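Local coordinates for protein trans-isoprenyl diphosphate synthase (Caulobacter crescentus, PDB 3OYR) that probably makes octaprenyl diphosphate, the precursor of isoprenoid quinone side chains, by adding isopentenyl diphosphate units to farnesyl diphosphate, at residues D25-L30 against R330-E335; L71-A76 against K89-V94; S214-D219 against L321-A326; R78-D83 against V205-D210. All blocks are in the same frame, centred on the assembly; numbering follows the deposited sequence. Where two conformers were deposited one is given.

In the fold
The four contacts join helices, helix ends and a loop of an all-alpha isoprenoid synthase fold, and each lies away from the calcium and diphosphate sites. Contact 2 is wholly buried. Contact 3 is also buried, contact 1 partly so, and contact 4 is on the surface. Contacts 2 and 4 share helix 68-79: contact 2 uses its middle, contact 4 its C-terminal end. Contact 1 packs against that helix through Leu27 and Leu333, which meet Ala75, and contact 3 through Phe324, which meets Leu79. Charge crosses the interface in contact 1 alone, at its outer side. Contacts 2 to 4 lack hydrogen bonds across them; alanine packs with threonine and valine, with leucine, phenylalanine and methionine, and with valine, respectively.

Contact 1 (D25-L30 against R330-E335); sequences DRLVRL and REALEE
In one of its two deposited conformers Arg26 forms a salt bridge to Glu335. The guanidinium grips side-on, one nitrogen to each carboxylate oxygen. Arg26 NE donates to Glu335 OE1 at 2.7 Å, nearly straight at 168°. OE1 lies in the guanidinium plane, but is itself met from above the carboxylate plane. The second bond, Arg26 NH1 to Glu335 OE2, is 3.1 Å and more bent; it uses the syn lone pair. A kink in the arginine chain at chi3 (-40°) turns the group to this grip. Glu331 CG lies over one guanidinium face, 3.8 Å from Arg26 NE.

The pair joins the start of helix 25-45 to helix 328-342, near the C-terminus of this mainly helical isoprenoid synthase fold. The segment axes approach to 8.3 Å and run roughly antiparallel (137°).

Apolar contacts lie beside the charges. Ala332 CB sits against the backbone of Leu27, 3.7 Å from Leu27 N, and touches Leu30 CD1 at 3.8 Å. Leu27 CD2 meets Leu333 CD2 at 4.3 Å. Both leucines also pack on Ala75 of helix 68-79.

One water bridges the backbones. It donates to Ala332 O at 2.9 Å and accepts a weak bond from Leu27 N.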
loop_
_atom_site.group_PDB
_atom_site.type_symbol
_atom_site.label_atom_id
_atom_site.label_comp_id
_atom_site.label_asym_id
_atom_site.label_seq_id
_atom_site.Cartn_x
_atom_site.Cartn_y
_atom_site.Cartn_z
ATOM N N ASP B 25 -19.251 -6.395 23.278
ATOM C CA ASP B 25 -19.663 -7.771 23.555
ATOM C C ASP B 25 -20.799 -8.266 22.684
ATOM O O ASP B 25 -20.709 -9.367 22.146
ATOM C CB ASP B 25 -20.030 -7.972 25.042
ATOM C CG ASP B 25 -18.811 -7.930 25.981
ATOM O OD1 ASP B 25 -17.670 -7.640 25.528
ATOM O OD2 ASP B 25 -19.011 -8.181 27.195
ATOM N N ARG B 26 -21.841 -7.456 22.523
ATOM C CA ARG B 26 -23.008 -7.839 21.718
ATOM C C ARG B 26 -22.638 -7.963 20.230
ATOM O O ARG B 26 -23.043 -8.921 19.553
ATOM C CB ARG B 26 -24.147 -6.831 21.922
ATOM C CG ARG B 26 -25.439 -7.146 21.170
ATOM C CD ARG B 26 -26.485 -6.089 21.469
ATOM N NE ARG B 26 -26.449 -5.696 22.873
ATOM C CZ ARG B 26 -27.235 -6.204 23.817
ATOM N NH1 ARG B 26 -27.122 -5.786 25.071
ATOM N NH2 ARG B 26 -28.138 -7.123 23.506
ATOM N N LEU B 27 -21.868 -6.991 19.730
ATOM C CA LEU B 27 -21.365 -7.021 18.356
ATOM C C LEU B 27 -20.580 -8.322 18.076
ATOM O O LEU B 27 -20.872 -9.021 17.125
ATOM C CB LEU B 27 -20.497 -5.784 18.051
ATOM C CG LEU B 27 -20.014 -5.609 16.604
ATOM C CD1 LEU B 27 -21.121 -5.853 15.569
ATOM C CD2 LEU B 27 -19.455 -4.236 16.419
ATOM N N VAL B 28 -19.616 -8.626 18.931
ATOM C CA VAL B 28 -18.732 -9.770 18.781
ATOM C C VAL B 28 -19.518 -11.082 18.758
ATOM O O VAL B 28 -19.292 -11.952 17.895
ATOM C CB VAL B 28 -17.693 -9.752 19.910
ATOM C CG1 VAL B 28 -16.939 -11.089 20.018
ATOM C CG2 VAL B 28 -16.745 -8.599 19.676
ATOM N N ARG B 29 -20.483 -11.182 19.669
ATOM C CA ARG B 29 -21.341 -12.349 19.773
ATOM C C ARG B 29 -22.267 -12.510 18.561
ATOM O O ARG B 29 -22.380 -13.601 18.008
ATOM C CB ARG B 29 -22.163 -12.221 21.044
ATOM C CG ARG B 29 -22.838 -13.469 21.512
ATOM C CD ARG B 29 -23.308 -13.248 22.935
ATOM N NE ARG B 29 -24.390 -12.262 23.023
ATOM C CZ ARG B 29 -24.342 -11.120 23.718
ATOM N NH1 ARG B 29 -23.272 -10.770 24.436
ATOM N NH2 ARG B 29 -25.392 -10.325 23.710
ATOM N N LEU B 30 -22.908 -11.427 18.130
ATOM C CA LEU B 30 -23.744 -11.476 16.928
ATOM C C LEU B 30 -22.945 -11.827 15.665
ATOM O O LEU B 30 -23.462 -12.491 14.761
ATOM C CB LEU B 30 -24.472 -10.149 16.723
ATOM C CG LEU B 30 -25.640 -9.847 17.667
ATOM C CD1 LEU B 30 -25.945 -8.365 17.557
ATOM C CD2 LEU B 30 -26.879 -10.708 17.328
ATOM N N ARG B 330 -28.612 -3.282 15.352
ATOM C CA ARG B 330 -28.625 -1.825 15.612
ATOM C C ARG B 330 -28.166 -1.449 17.029
ATOM O O ARG B 330 -27.322 -0.555 17.195
ATOM C CB ARG B 330 -29.956 -1.157 15.272
ATOM C CG ARG B 330 -29.729 0.297 14.857
ATOM C CD ARG B 330 -30.991 1.108 14.738
ATOM N NE ARG B 330 -31.458 1.523 16.051
ATOM C CZ ARG B 330 -32.612 2.142 16.273
ATOM N NH1 ARG B 330 -33.437 2.420 15.265
ATOM N NH2 ARG B 330 -32.937 2.478 17.512
ATOM N N GLU B 331 -28.681 -2.154 18.035
ATOM C CA GLU B 331 -28.233 -1.960 19.416
ATOM C C GLU B 331 -26.739 -2.224 19.635
ATOM O O GLU B 331 -26.072 -1.513 20.411
ATOM C CB GLU B 331 -29.056 -2.851 20.356
ATOM C CG GLU B 331 -28.634 -2.807 21.831
ATOM C CD GLU B 331 -29.628 -2.091 22.739
ATOM O OE1 GLU B 331 -29.242 -1.774 23.887
ATOM O OE2 GLU B 331 -30.785 -1.852 22.319
ATOM N N ALA B 332 -26.220 -3.264 18.988
ATOM C CA ALA B 332 -24.785 -3.580 19.019
ATOM C C ALA B 332 -23.944 -2.420 18.460
ATOM O O ALA B 332 -22.898 -2.057 19.014
ATOM C CB ALA B 332 -24.511 -4.871 18.243
ATOM N N LEU B 333 -24.422 -1.813 17.384
ATOM C CA LEU B 333 -23.712 -0.663 16.789
ATOM C C LEU B 333 -23.833 0.609 17.626
ATOM O O LEU B 333 -22.921 1.439 17.672
ATOM C CB LEU B 333 -24.178 -0.425 15.360
ATOM C CG LEU B 333 -23.721 -1.491 14.361
ATOM C CD1 LEU B 333 -24.136 -1.085 12.986
ATOM C CD2 LEU B 333 -22.203 -1.674 14.420
ATOM N N GLU B 334 -24.930 0.734 18.354
ATOM C CA GLU B 334 -25.046 1.859 19.271
ATOM C C GLU B 334 -24.144 1.673 20.479
ATOM O O GLU B 334 -23.495 2.621 20.934
ATOM C CB GLU B 334 -26.500 2.085 19.648
ATOM C CG GLU B 334 -27.296 2.631 18.466
ATOM C CD GLU B 334 -28.786 2.715 18.740
ATOM O OE1 GLU B 334 -29.270 2.006 19.650
ATOM O OE2 GLU B 334 -29.474 3.484 18.035
ATOM N N GLU B 335 -24.021 0.431 20.942
ATOM C CA GLU B 335 -23.152 0.159 22.075
ATOM C C GLU B 335 -21.681 0.338 21.685
ATOM O O GLU B 335 -20.854 0.756 22.511
ATOM C CB GLU B 335 -23.435 -1.242 22.667
ATOM C CG GLU B 335 -24.786 -1.328 23.394
ATOM C CD GLU B 335 -25.168 -2.746 23.807
ATOM O OE1 GLU B 335 -24.609 -3.718 23.263
ATOM O OE2 GLU B 335 -26.042 -2.889 24.676
HETATM O O HOH W 1 -21.618 -3.849 20.846
#

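Contact 2 (L71-A76 against K89-V94); sequences LMTVAA and KLAAAV
Thr73 packs on Ala91 at the centre of this contact. Thr73 CB meets Ala91 CB at 3.8 Å, and Thr73 CG2 lies 3.7 Å from the backbone Ala91 N. The threonine branches part to two neighbours. CG2 turns to Leu90, 4.2 Å from Leu90 CB. The hydroxyl OG1 is 3.8 Å from Val94 CG2, and the two side chains lie alongside each other, pointing opposite ways. Val74 adds a lighter touch, with CG2 at 4.3 Å from Ala91 CB.

With chi1 at -58°, Thr73 OG1 sits beside its own backbone N and CG2 lies anti to that N. OG1 hydrogen-bonds to Ala199 O of helix 181-206, and more weakly to Arg69 O one turn back. Val94 also packs on Ala199, so helix 181-206 covers both residues.

Helices 68-79 and 87-109 follow each other in the chain and form an antiparallel helical hairpin. Their short segments cross at 155° and approach to 8.6 Å. Further along, helix 87-109 carries Asp105 and Asp109, which bind calcium. Helix 126-147 packs on Leu90 from outside the pair, and helix 25-45 on Val74.

No hydrogen bond links the two segments. The small alanine lets the threonine come close to the backbone, while the buried hydroxyl takes its polar partners from a third helix and its own turn. The pairing of the hairpin here therefore rests on van der Waals contact.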
loop_
_atom_site.group_PDB
_atom_site.type_symbol
_atom_site.label_atom_id
_atom_site.label_comp_id
_atom_site.label_asym_id
_atom_site.label_seq_id
_atom_site.Cartn_x
_atom_site.Cartn_y
_atom_site.Cartn_z
ATOM N N LEU B 71 -15.650 -6.200 11.846
ATOM C CA LEU B 71 -16.892 -6.283 12.603
ATOM C C LEU B 71 -17.947 -5.328 12.067
ATOM O O LEU B 71 -19.126 -5.689 11.943
ATOM C CB LEU B 71 -16.682 -6.006 14.106
ATOM C CG LEU B 71 -16.110 -7.157 14.931
ATOM C CD1 LEU B 71 -15.803 -6.716 16.380
ATOM C CD2 LEU B 71 -17.014 -8.348 14.896
ATOM N N MET B 72 -17.519 -4.108 11.756
ATOM C CA MET B 72 -18.449 -3.118 11.218
ATOM C C MET B 72 -18.936 -3.480 9.818
ATOM O O MET B 72 -20.108 -3.289 9.524
ATOM C CB MET B 72 -17.867 -1.707 11.296
ATOM C CG MET B 72 -18.011 -1.138 12.690
ATOM S SD MET B 72 -16.908 0.236 13.017
ATOM C CE MET B 72 -17.548 1.370 11.764
ATOM N N THR B 73 -18.054 -4.028 8.981
ATOM C CA THR B 73 -18.462 -4.544 7.684
ATOM C C THR B 73 -19.515 -5.631 7.886
ATOM O O THR B 73 -20.569 -5.609 7.230
ATOM C CB THR B 73 -17.267 -5.136 6.898
ATOM O OG1 THR B 73 -16.264 -4.135 6.722
ATOM C CG2 THR B 73 -17.719 -5.677 5.515
ATOM N N VAL B 74 -19.235 -6.569 8.790
ATOM C CA VAL B 74 -20.189 -7.641 9.114
ATOM C C VAL B 74 -21.525 -7.062 9.622
ATOM O O VAL B 74 -22.591 -7.350 9.066
ATOM C CB VAL B 74 -19.593 -8.679 10.112
ATOM C CG1 VAL B 74 -20.710 -9.565 10.667
ATOM C CG2 VAL B 74 -18.521 -9.519 9.418
ATOM N N ALA B 75 -21.453 -6.220 10.644
ATOM C CA ALA B 75 -22.662 -5.545 11.174
ATOM C C ALA B 75 -23.486 -4.795 10.119
ATOM O O ALA B 75 -24.730 -4.905 10.090
ATOM C CB ALA B 75 -22.299 -4.607 12.329
ATOM N N ALA B 76 -22.796 -4.067 9.237
ATOM C CA ALA B 76 -23.470 -3.278 8.214
ATOM C C ALA B 76 -24.162 -4.166 7.208
ATOM O O ALA B 76 -25.268 -3.855 6.772
ATOM C CB ALA B 76 -22.492 -2.364 7.500
ATOM N N LYS B 89 -15.353 -11.484 2.563
ATOM C CA LYS B 89 -14.130 -11.147 1.832
ATOM C C LYS B 89 -13.782 -9.665 1.930
ATOM O O LYS B 89 -12.603 -9.321 2.092
ATOM C CB LYS B 89 -14.199 -11.595 0.379
ATOM C CG LYS B 89 -14.494 -13.084 0.222
ATOM C CD LYS B 89 -14.376 -13.523 -1.227
ATOM C CE LYS B 89 -14.452 -15.055 -1.342
ATOM N NZ LYS B 89 -14.031 -15.495 -2.718
ATOM N N LEU B 90 -14.807 -8.809 1.849
ATOM C CA LEU B 90 -14.658 -7.357 2.060
ATOM C C LEU B 90 -14.191 -7.076 3.469
ATOM O O LEU B 90 -13.233 -6.318 3.660
ATOM C CB LEU B 90 -15.960 -6.600 1.768
ATOM C CG LEU B 90 -16.548 -6.779 0.365
ATOM C CD1 LEU B 90 -17.897 -6.084 0.248
ATOM C CD2 LEU B 90 -15.617 -6.295 -0.742
ATOM N N ALA B 91 -14.813 -7.734 4.450
ATOM C CA ALA B 91 -14.388 -7.597 5.856
ATOM C C ALA B 91 -12.931 -7.969 6.042
ATOM O O ALA B 91 -12.175 -7.238 6.702
ATOM C CB ALA B 91 -15.284 -8.429 6.789
ATOM N N ALA B 92 -12.537 -9.097 5.445
ATOM C CA ALA B 92 -11.139 -9.515 5.441
ATOM C C ALA B 92 -10.206 -8.479 4.760
ATOM O O ALA B 92 -9.113 -8.147 5.279
ATOM C CB ALA B 92 -11.021 -10.911 4.770
ATOM N N ALA B 93 -10.624 -7.984 3.596
ATOM C CA ALA B 93 -9.858 -6.938 2.865
ATOM C C ALA B 93 -9.649 -5.687 3.722
ATOM O O ALA B 93 -8.530 -5.114 3.770
ATOM C CB ALA B 93 -10.561 -6.565 1.564
ATOM N N VAL B 94 -10.710 -5.298 4.439
ATOM C CA VAL B 94 -10.666 -4.122 5.332
ATOM C C VAL B 94 -9.605 -4.298 6.422
ATOM O O VAL B 94 -8.792 -3.376 6.693
ATOM C CB VAL B 94 -12.084 -3.878 5.931
ATOM C CG1 VAL B 94 -12.043 -2.978 7.122
ATOM C CG2 VAL B 94 -12.985 -3.307 4.889
#

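Contact 3 (S214-D219 against L321-A326); sequences SEALRD and LAMFPA
Phe324 N donates to Leu321 O at 2.8 Å, which closes a type I beta turn from Leu321 to Phe324. The turn lies in the loop between helices 302-320 and 328-342 of the all-alpha fold. It presents three side chains to helix 211-238. A second bond holds the end of the turn: Arg330 NH1 of helix 328-342 binds Phe324 O.

Across the contact the interactions are apolar. The Phe324 ring reaches over to Ala216 and Leu217. Ala216 CB lies 3.8 Å from Phe324 CE1. Leu217 CD1 comes to 3.6 Å from Phe324 CZ, and the two side chains cross at about a right angle. Both meet the ring obliquely. The other leucine branch, Leu217 CD2, touches Leu321 CD2 at 3.8 Å. Leu217 thus bridges the first and last residues of the turn.

Leu79 and Ala76 of helix 68-79 pack here too, Leu79 against Phe324 and Ala76 against Leu217. Met323 lies on the exposed outer side. Its CG stands between the backbone N and the carbonyl carbon (chi1 79°), and the chain bends at chi3. Met323 CG sits over one face of the Phe324 ring, toward its rim, and Met323 SD ends 4.0 Å from Ala216 CB.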
loop_
_atom_site.group_PDB
_atom_site.type_symbol
_atom_site.label_atom_id
_atom_site.label_comp_id
_atom_site.label_asym_id
_atom_site.label_seq_id
_atom_site.Cartn_x
_atom_site.Cartn_y
_atom_site.Cartn_z
ATOM N N SER B 214 -27.029 2.615 2.593
ATOM C CA SER B 214 -25.561 2.645 2.552
ATOM C C SER B 214 -25.004 3.988 3.003
ATOM O O SER B 214 -23.984 4.043 3.691
ATOM C CB SER B 214 -25.006 2.207 1.185
ATOM O OG SER B 214 -25.606 2.917 0.106
ATOM N N GLU B 215 -25.721 5.060 2.665
ATOM C CA GLU B 215 -25.356 6.405 3.089
ATOM C C GLU B 215 -25.500 6.549 4.597
ATOM O O GLU B 215 -24.619 7.115 5.244
ATOM C CB GLU B 215 -26.157 7.501 2.350
ATOM C CG GLU B 215 -25.686 7.832 0.906
ATOM C CD GLU B 215 -24.178 8.154 0.760
ATOM O OE1 GLU B 215 -23.570 8.824 1.630
ATOM O OE2 GLU B 215 -23.595 7.743 -0.263
ATOM N N ALA B 216 -26.570 5.985 5.150
ATOM C CA ALA B 216 -26.790 5.994 6.603
ATOM C C ALA B 216 -25.679 5.264 7.361
ATOM O O ALA B 216 -25.166 5.747 8.371
ATOM C CB ALA B 216 -28.136 5.396 6.942
ATOM N N LEU B 217 -25.301 4.105 6.839
ATOM C CA LEU B 217 -24.279 3.283 7.446
ATOM C C LEU B 217 -22.900 3.892 7.314
ATOM O O LEU B 217 -22.108 3.861 8.266
ATOM C CB LEU B 217 -24.348 1.855 6.883
ATOM C CG LEU B 217 -25.337 1.046 7.721
ATOM C CD1 LEU B 217 -25.856 -0.179 6.946
ATOM C CD2 LEU B 217 -24.704 0.642 9.074
ATOM N N ARG B 218 -22.624 4.460 6.142
ATOM C CA ARG B 218 -21.454 5.290 5.938
ATOM C C ARG B 218 -21.352 6.406 6.976
ATOM O O ARG B 218 -20.302 6.586 7.603
ATOM C CB ARG B 218 -21.436 5.897 4.542
ATOM C CG ARG B 218 -20.212 6.731 4.331
ATOM C CD ARG B 218 -20.094 7.391 2.978
ATOM N NE ARG B 218 -18.869 8.180 3.006
ATOM C CZ ARG B 218 -17.631 7.683 2.927
ATOM N NH1 ARG B 218 -17.392 6.376 2.761
ATOM N NH2 ARG B 218 -16.620 8.516 2.998
ATOM N N ASP B 219 -22.451 7.132 7.155
ATOM C CA ASP B 219 -22.584 8.203 8.161
ATOM C C ASP B 219 -22.258 7.690 9.568
ATOM O O ASP B 219 -21.593 8.375 10.340
ATOM C CB ASP B 219 -24.032 8.736 8.105
ATOM C CG ASP B 219 -24.237 10.078 8.820
ATOM O OD1 ASP B 219 -23.251 10.785 9.145
ATOM O OD2 ASP B 219 -25.432 10.425 9.051
ATOM N N LEU B 321 -28.143 5.902 12.517
ATOM C CA LEU B 321 -28.864 4.624 12.322
ATOM C C LEU B 321 -30.392 4.676 12.501
ATOM O O LEU B 321 -31.065 3.646 12.363
ATOM C CB LEU B 321 -28.291 3.553 13.241
ATOM C CG LEU B 321 -26.796 3.250 13.104
ATOM C CD1 LEU B 321 -26.417 2.268 14.183
ATOM C CD2 LEU B 321 -26.479 2.689 11.726
ATOM N N ALA B 322 -30.924 5.869 12.774
ATOM C CA ALA B 322 -32.348 6.092 13.046
ATOM C C ALA B 322 -33.326 5.403 12.107
ATOM O O ALA B 322 -34.382 4.958 12.562
ATOM C CB ALA B 322 -32.652 7.589 13.070
ATOM N N MET B 323 -32.998 5.337 10.811
ATOM C CA MET B 323 -33.886 4.727 9.805
ATOM C C MET B 323 -33.969 3.199 9.925
ATOM O O MET B 323 -34.846 2.566 9.333
ATOM C CB MET B 323 -33.460 5.115 8.370
ATOM C CG MET B 323 -32.255 4.319 7.789
ATOM S SD MET B 323 -31.919 4.535 6.016
ATOM C CE MET B 323 -33.333 3.689 5.282
ATOM N N PHE B 324 -33.049 2.596 10.674
ATOM C CA PHE B 324 -33.041 1.141 10.781
ATOM C C PHE B 324 -33.986 0.668 11.883
ATOM O O PHE B 324 -34.220 1.409 12.830
ATOM C CB PHE B 324 -31.615 0.621 10.975
ATOM C CG PHE B 324 -30.755 0.797 9.757
ATOM C CD1 PHE B 324 -29.853 1.861 9.676
ATOM C CD2 PHE B 324 -30.851 -0.094 8.684
ATOM C CE1 PHE B 324 -29.067 2.036 8.545
ATOM C CE2 PHE B 324 -30.067 0.074 7.553
ATOM C CZ PHE B 324 -29.174 1.145 7.479
ATOM N N PRO B 325 -34.554 -0.547 11.741
ATOM C CA PRO B 325 -35.315 -1.166 12.833
ATOM C C PRO B 325 -34.472 -1.291 14.093
ATOM O O PRO B 325 -33.262 -1.550 14.006
ATOM C CB PRO B 325 -35.621 -2.572 12.307
ATOM C CG PRO B 325 -35.563 -2.458 10.823
ATOM C CD PRO B 325 -34.567 -1.377 10.517
ATOM N N ALA B 326 -35.104 -1.106 15.250
ATOM C CA ALA B 326 -34.410 -1.219 16.517
ATOM C C ALA B 326 -34.236 -2.699 16.873
ATOM O O ALA B 326 -34.929 -3.217 17.748
ATOM C CB ALA B 326 -35.169 -0.462 17.620
#

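Contact 4 (R78-D83 against V205-D210)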
loop_
_atom_site.group_PDB
_atom_site.type_symbol
_atom_site.label_atom_id
_atom_site.label_comp_id
_atom_site.label_asym_id
_atom_site.label_seq_id
_atom_site.Cartn_x
_atom_site.Cartn_y
_atom_site.Cartn_z
ATOM N N ARG B 78 -25.304 -7.343 7.655
ATOM C CA ARG B 78 -26.460 -7.972 8.307
ATOM C C ARG B 78 -27.593 -6.987 8.621
ATOM O O ARG B 78 -28.768 -7.335 8.476
ATOM C CB ARG B 78 -26.027 -8.696 9.584
ATOM C CG ARG B 78 -25.080 -9.896 9.357
ATOM C CD ARG B 78 -25.741 -10.965 8.506
ATOM N NE ARG B 78 -24.874 -12.111 8.209
ATOM C CZ ARG B 78 -25.143 -13.024 7.274
ATOM N NH1 ARG B 78 -26.246 -12.925 6.549
ATOM N NH2 ARG B 78 -24.312 -14.036 7.057
ATOM N N LEU B 79 -27.243 -5.767 9.039
ATOM C CA LEU B 79 -28.247 -4.712 9.270
ATOM C C LEU B 79 -28.944 -4.361 7.963
ATOM O O LEU B 79 -30.173 -4.245 7.926
ATOM C CB LEU B 79 -27.638 -3.461 9.931
ATOM C CG LEU B 79 -28.569 -2.363 10.493
ATOM C CD1 LEU B 79 -29.662 -2.920 11.416
ATOM C CD2 LEU B 79 -27.780 -1.269 11.220
ATOM N N ALA B 80 -28.169 -4.251 6.879
ATOM C CA ALA B 80 -28.750 -4.024 5.557
ATOM C C ALA B 80 -29.466 -5.252 4.967
ATOM O O ALA B 80 -30.112 -5.151 3.931
ATOM C CB ALA B 80 -27.709 -3.469 4.585
ATOM N N GLY B 81 -29.368 -6.401 5.635
ATOM C CA GLY B 81 -30.094 -7.604 5.232
ATOM C C GLY B 81 -29.475 -8.321 4.044
ATOM O O GLY B 81 -30.142 -8.536 3.038
ATOM N N ALA B 82 -28.198 -8.686 4.153
ATOM C CA ALA B 82 -27.514 -9.463 3.108
ATOM C C ALA B 82 -28.061 -10.895 3.016
ATOM O O ALA B 82 -28.471 -11.471 4.020
ATOM C CB ALA B 82 -26.013 -9.478 3.355
ATOM N N ASP B 83 -28.081 -11.469 1.820
ATOM C CA ASP B 83 -28.620 -12.832 1.680
ATOM C C ASP B 83 -27.542 -13.887 1.443
ATOM O O ASP B 83 -27.818 -15.083 1.485
ATOM C CB ASP B 83 -29.743 -12.905 0.629
ATOM C CG ASP B 83 -29.323 -12.382 -0.739
ATOM O OD1 ASP B 83 -28.116 -12.207 -0.999
ATOM O OD2 ASP B 83 -30.224 -12.148 -1.569
ATOM N N VAL B 205 -23.244 -1.969 0.822
ATOM C CA VAL B 205 -23.411 -2.156 -0.629
ATOM C C VAL B 205 -23.365 -3.623 -1.061
ATOM O O VAL B 205 -24.045 -3.985 -2.042
ATOM C CB VAL B 205 -22.485 -1.268 -1.514
ATOM C CG1 VAL B 205 -22.738 0.216 -1.249
ATOM C CG2 VAL B 205 -21.019 -1.625 -1.336
ATOM N N SER B 206 -22.638 -4.472 -0.318
ATOM C CA SER B 206 -22.610 -5.937 -0.591
ATOM C C SER B 206 -24.006 -6.541 -0.549
ATOM O O SER B 206 -24.323 -7.423 -1.326
ATOM C CB SER B 206 -21.750 -6.719 0.410
ATOM O OG SER B 206 -21.016 -5.875 1.260
ATOM N N ALA B 207 -24.828 -6.039 0.372
ATOM C CA ALA B 207 -26.184 -6.513 0.602
ATOM C C ALA B 207 -27.142 -6.160 -0.531
ATOM O O ALA B 207 -28.237 -6.712 -0.608
ATOM C CB ALA B 207 -26.697 -5.964 1.916
ATOM N N GLY B 208 -26.723 -5.239 -1.398
ATOM C CA GLY B 208 -27.468 -4.874 -2.598
ATOM C C GLY B 208 -28.614 -3.927 -2.304
ATOM O O GLY B 208 -29.691 -4.029 -2.905
ATOM N N VAL B 209 -28.388 -2.991 -1.388
ATOM C CA VAL B 209 -29.476 -2.130 -0.922
ATOM C C VAL B 209 -29.556 -0.780 -1.609
ATOM O O VAL B 209 -28.773 -0.456 -2.510
ATOM C CB VAL B 209 -29.481 -1.923 0.619
ATOM C CG1 VAL B 209 -29.958 -3.179 1.317
ATOM C CG2 VAL B 209 -28.118 -1.455 1.135
ATOM N N ASP B 210 -30.539 -0.007 -1.168
ATOM C CA ASP B 210 -30.728 1.338 -1.642
ATOM C C ASP B 210 -29.634 2.229 -1.073
ATOM O O ASP B 210 -28.972 1.895 -0.078
ATOM C CB ASP B 210 -32.110 1.848 -1.235
ATOM C CG ASP B 210 -32.506 1.383 0.140
ATOM O OD1 ASP B 210 -32.670 0.154 0.326
ATOM O OD2 ASP B 210 -32.635 2.241 1.033
#
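Ala207 and Val209 pack closely on Ala80 and Ala82. Ala207 CB is central. It lies 3.8 Å from Ala80 CB and 3.9 Å from Ala82 CB, and also rests on the Ala82 backbone. The chains come very near here, with Ala82 CA and Ala207 CA only 4.1 Å apart. The small alanine side chains allow this approach. Val209 CG1 closes one side, at 4.0 Å from Ala80 CB and 3.3 Å from Ala80 O. With chi1 at -73°, CG1 lies beside the Val209 backbone N and anti to the carbonyl carbon, while CG2 turns to the Ala80 methyl as well.

Both segments are helix ends. Helix 68-79 finishes in a Schellman motif, where Gly81 leaves helical geometry with phi 77°. Gly81 N bonds weakly to Arg78 O at 3.1 Å. Gly208 likewise leaves the end of helix 181-206 with positive phi, 79°, and Gly208 N bonds to Val205 O at 3.0 Å. Asp210 follows as the N-cap residue of helix 211-238. The contact therefore sets two helix C-termini of the all-alpha fold side by side.

The outer side is looser. Gly81, Gly208, Asp83 and Asp210 are exposed, and no hydrogen bond spans the segments. Gly81 gives only a light backbone touch to the Ala207 methyl. Inward, the neighbours are bulkier: Phe87 at the start of helix 87-109 packs on Ala82 and Ser206, while Leu79 faces Trp329 and Leu333 of helix 328-342.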